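Local coordinates for secreted protein (Streptomyces lividans TK24, PDB 5LXZ) that is a copper metalloradical protein of the AA5 family, related to galactose oxidase, and probably oxidises its substrate at a copper centre, at residues K217-F229 and I237-P249. The protein carries 1 engineered substitution. Sequence-based numbering, arbitrary orientation.
Sequences KKDFQGIRDAFEF and IKVDPMHEARAYP. Engineered in segment 237-249: Ala247 (natural residue Trp). With CU (copper (II) ion), chain B.
Glu228 and Ile237 form an antiparallel hydrogen-bonded pair, Glu228 N to Ile237 O and Ile237 N to Glu228 O both 2.8 Å; Val239 N extends it to Ala226 O. Beyond the hairpin, Met242 N reaches Arg224 O, and Arg246 N meets Ile223 O at 2.9 Å, nearly straight (170°) but from above the carbonyl plane. Arg224 runs extended from CG to NE, which brings Arg224 NE to His243 O at 3.2 Å, in the guanidinium plane, while Ala245 CB sits over one face.

Among apolar contacts, Ala226 CB meets Val239 CG2 at 3.8 Å, and Phe227 lays CD2 3.6 Å from Lys238 CA; it also touches Pro75. With an alanine at Phe227, the Lys238 backbone would probably lose its ring cover and a gap open beside Pro75.

Aromatic contact is edge-to-face. With CG anti to the backbone N (chi1 -179°), Phe220 points CZ at one face of Tyr248 in the conformers modelled here, planes at 68°, and touches engineered Ala247. Tyr248 OH binds copper at 2.1 Å; His461, His548 and a water complete its four modelled bonds, and Tyr460 belongs to the site. A beta hairpin leads into the metalloradical-type copper site of a galactose oxidase-like, Kelch-containing protein.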
# COMPACT_ATOMS: atom_id res chain seq x y z
N LYS A 217 -8.78 17.18 7.23
CA LYS A 217 -7.59 17.96 7.59
C LYS A 217 -6.81 17.34 8.72
O LYS A 217 -7.35 17.19 9.83
CB LYS A 217 -8.01 19.35 8.06
CG LYS A 217 -8.97 20.06 7.17
CD LYS A 217 -9.35 21.41 7.75
CE LYS A 217 -10.37 22.08 6.90
NZ LYS A 217 -10.99 23.23 7.65
N LYS A 218 -5.53 17.08 8.48
CA LYS A 218 -4.70 16.33 9.41
C LYS A 218 -3.27 16.94 9.44
O LYS A 218 -2.84 17.51 8.44
CB LYS A 218 -4.65 14.89 8.94
CG LYS A 218 -5.17 13.90 9.98
N ASP A 219 -2.62 16.88 10.62
CA ASP A 219 -1.19 17.27 10.83
C ASP A 219 -0.45 15.94 10.98
O ASP A 219 -0.24 15.45 12.09
CB ASP A 219 -1.06 18.15 12.07
CG ASP A 219 0.39 18.55 12.39
OD1 ASP A 219 1.29 18.35 11.53
OD2 ASP A 219 0.63 19.06 13.52
N PHE A 220 0.12 15.49 9.89
CA PHE A 220 0.53 14.13 9.77
C PHE A 220 2.07 14.03 9.60
O PHE A 220 2.57 14.54 8.62
CB PHE A 220 -0.25 13.65 8.56
CG PHE A 220 -0.03 12.22 8.21
CD1 PHE A 220 0.19 11.30 9.19
CD2 PHE A 220 -0.12 11.80 6.89
CE1 PHE A 220 0.37 9.96 8.87
CE2 PHE A 220 0.08 10.47 6.56
CZ PHE A 220 0.32 9.55 7.55
N GLN A 221 2.79 13.38 10.54
CA GLN A 221 4.25 13.48 10.65
C GLN A 221 4.86 12.09 10.75
O GLN A 221 4.33 11.28 11.51
CB GLN A 221 4.60 14.20 11.93
CG GLN A 221 4.10 15.67 11.97
CD GLN A 221 4.32 16.34 13.33
OE1 GLN A 221 4.63 15.71 14.32
NE2 GLN A 221 4.15 17.63 13.36
N GLY A 222 5.96 11.88 10.06
CA GLY A 222 6.62 10.55 10.00
C GLY A 222 7.65 10.33 11.08
O GLY A 222 8.14 11.27 11.71
N ILE A 223 8.05 9.05 11.22
CA ILE A 223 9.13 8.65 12.10
C ILE A 223 10.14 7.77 11.34
O ILE A 223 9.85 7.33 10.23
CB ILE A 223 8.58 7.90 13.31
CG1 ILE A 223 7.97 6.55 12.90
CG2 ILE A 223 7.60 8.79 14.09
CD1 ILE A 223 7.43 5.74 14.07
N ARG A 224 11.32 7.59 11.93
CA ARG A 224 12.43 6.87 11.31
C ARG A 224 12.48 5.40 11.70
O ARG A 224 13.27 4.66 11.12
CB ARG A 224 13.76 7.50 11.68
CG ARG A 224 13.88 8.94 11.25
CD ARG A 224 15.23 9.59 11.63
NE ARG A 224 15.17 10.94 11.08
CZ ARG A 224 14.53 12.00 11.63
NH1 ARG A 224 13.92 11.92 12.82
NH2 ARG A 224 14.51 13.17 10.99
N ASP A 225 11.70 4.99 12.70
CA ASP A 225 11.83 3.69 13.32
C ASP A 225 11.75 2.54 12.34
O ASP A 225 10.93 2.57 11.41
CB ASP A 225 10.72 3.45 14.35
CG ASP A 225 10.69 4.49 15.46
OD1 ASP A 225 11.07 5.67 15.26
OD2 ASP A 225 10.21 4.13 16.56
N ALA A 226 12.54 1.51 12.57
CA ALA A 226 12.48 0.28 11.81
C ALA A 226 12.63 -0.95 12.66
O ALA A 226 13.42 -0.96 13.64
CB ALA A 226 13.51 0.28 10.72
N PHE A 227 11.93 -2.01 12.28
CA PHE A 227 11.97 -3.26 13.03
C PHE A 227 11.95 -4.42 12.05
O PHE A 227 11.50 -4.27 10.92
CB PHE A 227 10.71 -3.40 13.90
CG PHE A 227 10.51 -2.29 14.88
CD1 PHE A 227 9.90 -1.11 14.50
CD2 PHE A 227 11.05 -2.40 16.16
CE1 PHE A 227 9.76 -0.06 15.40
CE2 PHE A 227 10.94 -1.33 17.04
CZ PHE A 227 10.28 -0.19 16.68
N GLU A 228 12.42 -5.57 12.48
CA GLU A 228 12.10 -6.81 11.81
C GLU A 228 11.10 -7.55 12.68
O GLU A 228 11.36 -7.78 13.85
CB GLU A 228 13.32 -7.64 11.56
CG GLU A 228 14.28 -7.05 10.53
CD GLU A 228 15.45 -7.97 10.22
OE1 GLU A 228 15.39 -9.19 10.56
OE2 GLU A 228 16.44 -7.52 9.61
N PHE A 229 9.94 -7.93 12.14
CA PHE A 229 9.03 -8.75 12.91
C PHE A 229 9.45 -10.19 12.68
O PHE A 229 9.48 -10.66 11.53
CB PHE A 229 7.57 -8.59 12.49
CG PHE A 229 6.65 -9.36 13.37
CD1 PHE A 229 6.30 -8.82 14.63
CD2 PHE A 229 6.22 -10.65 13.06
CE1 PHE A 229 5.48 -9.52 15.50
CE2 PHE A 229 5.41 -11.35 13.97
CZ PHE A 229 5.04 -10.77 15.16
N ILE A 237 11.64 -6.78 16.45
CA ILE A 237 13.05 -6.63 16.84
C ILE A 237 13.58 -5.31 16.26
O ILE A 237 13.56 -5.11 15.03
CB ILE A 237 13.88 -7.80 16.33
CG1 ILE A 237 13.30 -9.13 16.82
CG2 ILE A 237 15.35 -7.59 16.77
CD1 ILE A 237 14.06 -10.34 16.35
N LYS A 238 14.04 -4.41 17.11
CA LYS A 238 14.52 -3.13 16.65
C LYS A 238 15.78 -3.31 15.81
O LYS A 238 16.68 -4.09 16.17
CB LYS A 238 14.86 -2.24 17.86
CG LYS A 238 15.26 -0.82 17.49
CD LYS A 238 15.21 0.09 18.72
CE LYS A 238 15.23 1.56 18.36
NZ LYS A 238 16.52 1.98 17.76
N VAL A 239 15.82 -2.65 14.66
CA VAL A 239 17.00 -2.55 13.83
C VAL A 239 17.36 -1.10 13.65
O VAL A 239 16.72 -0.23 14.21
CB VAL A 239 16.80 -3.31 12.47
CG1 VAL A 239 16.57 -4.80 12.74
CG2 VAL A 239 15.73 -2.68 11.57
N ASP A 240 18.36 -0.80 12.82
CA ASP A 240 18.72 0.62 12.68
C ASP A 240 17.53 1.41 12.14
O ASP A 240 16.84 0.92 11.22
CB ASP A 240 19.87 0.83 11.70
CG ASP A 240 21.21 0.47 12.27
OD1 ASP A 240 21.30 -0.15 13.36
OD2 ASP A 240 22.18 0.75 11.52
N PRO A 241 17.32 2.63 12.67
CA PRO A 241 16.32 3.49 12.05
C PRO A 241 16.77 3.96 10.66
O PRO A 241 17.96 4.01 10.36
CB PRO A 241 16.28 4.67 13.00
CG PRO A 241 17.67 4.77 13.58
CD PRO A 241 18.04 3.34 13.77
N MET A 242 15.80 4.29 9.82
CA MET A 242 16.09 4.95 8.57
C MET A 242 16.74 6.32 8.80
O MET A 242 16.59 6.92 9.87
CB MET A 242 14.81 5.16 7.75
CG MET A 242 14.20 3.86 7.33
SD MET A 242 12.70 4.09 6.35
CE MET A 242 11.65 4.91 7.54
N HIS A 243 17.46 6.80 7.80
CA HIS A 243 17.94 8.18 7.84
C HIS A 243 16.80 9.18 7.79
O HIS A 243 16.80 10.19 8.49
CB HIS A 243 18.91 8.41 6.70
CG HIS A 243 20.14 7.57 6.79
ND1 HIS A 243 21.23 7.95 7.53
CD2 HIS A 243 20.43 6.36 6.29
CE1 HIS A 243 22.15 7.01 7.46
NE2 HIS A 243 21.69 6.04 6.70
N GLU A 244 15.82 8.92 6.91
CA GLU A 244 14.66 9.77 6.76
C GLU A 244 13.48 9.30 7.58
O GLU A 244 13.20 8.11 7.66
CB GLU A 244 14.23 9.81 5.30
CG GLU A 244 15.26 10.36 4.35
CD GLU A 244 15.48 11.86 4.51
OE1 GLU A 244 14.50 12.60 4.76
OE2 GLU A 244 16.65 12.31 4.34
N ALA A 245 12.77 10.24 8.20
CA ALA A 245 11.47 9.97 8.78
C ALA A 245 10.48 9.80 7.63
O ALA A 245 10.52 10.58 6.67
CB ALA A 245 11.07 11.13 9.66
N ARG A 246 9.65 8.76 7.71
CA ARG A 246 8.73 8.46 6.62
C ARG A 246 7.42 7.91 7.16
O ARG A 246 7.39 6.83 7.71
CB ARG A 246 9.32 7.43 5.65
CG ARG A 246 10.71 7.75 5.10
CD ARG A 246 11.16 6.55 4.26
NE ARG A 246 12.55 6.71 3.89
CZ ARG A 246 12.99 7.34 2.80
NH1 ARG A 246 12.18 7.82 1.88
NH2 ARG A 246 14.29 7.49 2.57
N ALA A 247 6.35 8.68 6.98
CA ALA A 247 5.00 8.16 7.05
C ALA A 247 4.59 7.80 5.64
O ALA A 247 4.63 8.63 4.74
CB ALA A 247 4.00 9.18 7.61
N TYR A 248 4.18 6.54 5.45
CA TYR A 248 3.68 6.01 4.17
C TYR A 248 4.78 5.73 3.12
O TYR A 248 4.62 6.01 1.92
CB TYR A 248 2.64 6.91 3.52
CG TYR A 248 1.32 7.03 4.16
CD1 TYR A 248 1.00 6.41 5.36
CD2 TYR A 248 0.35 7.74 3.48
CE1 TYR A 248 -0.27 6.56 5.88
CE2 TYR A 248 -0.88 7.90 4.00
CZ TYR A 248 -1.19 7.31 5.19
OH TYR A 248 -2.47 7.51 5.61
N PRO A 249 5.91 5.16 3.52
CA PRO A 249 6.89 4.76 2.52
C PRO A 249 6.53 3.40 1.86
O PRO A 249 5.83 2.57 2.47
CB PRO A 249 8.15 4.61 3.35
CG PRO A 249 7.65 4.00 4.59
CD PRO A 249 6.31 4.68 4.85
CU CU B . -3.55 5.83 6.11
O HOH W 1 14.71 1.67 14.63
O HOH W 2 -3.77 7.61 7.35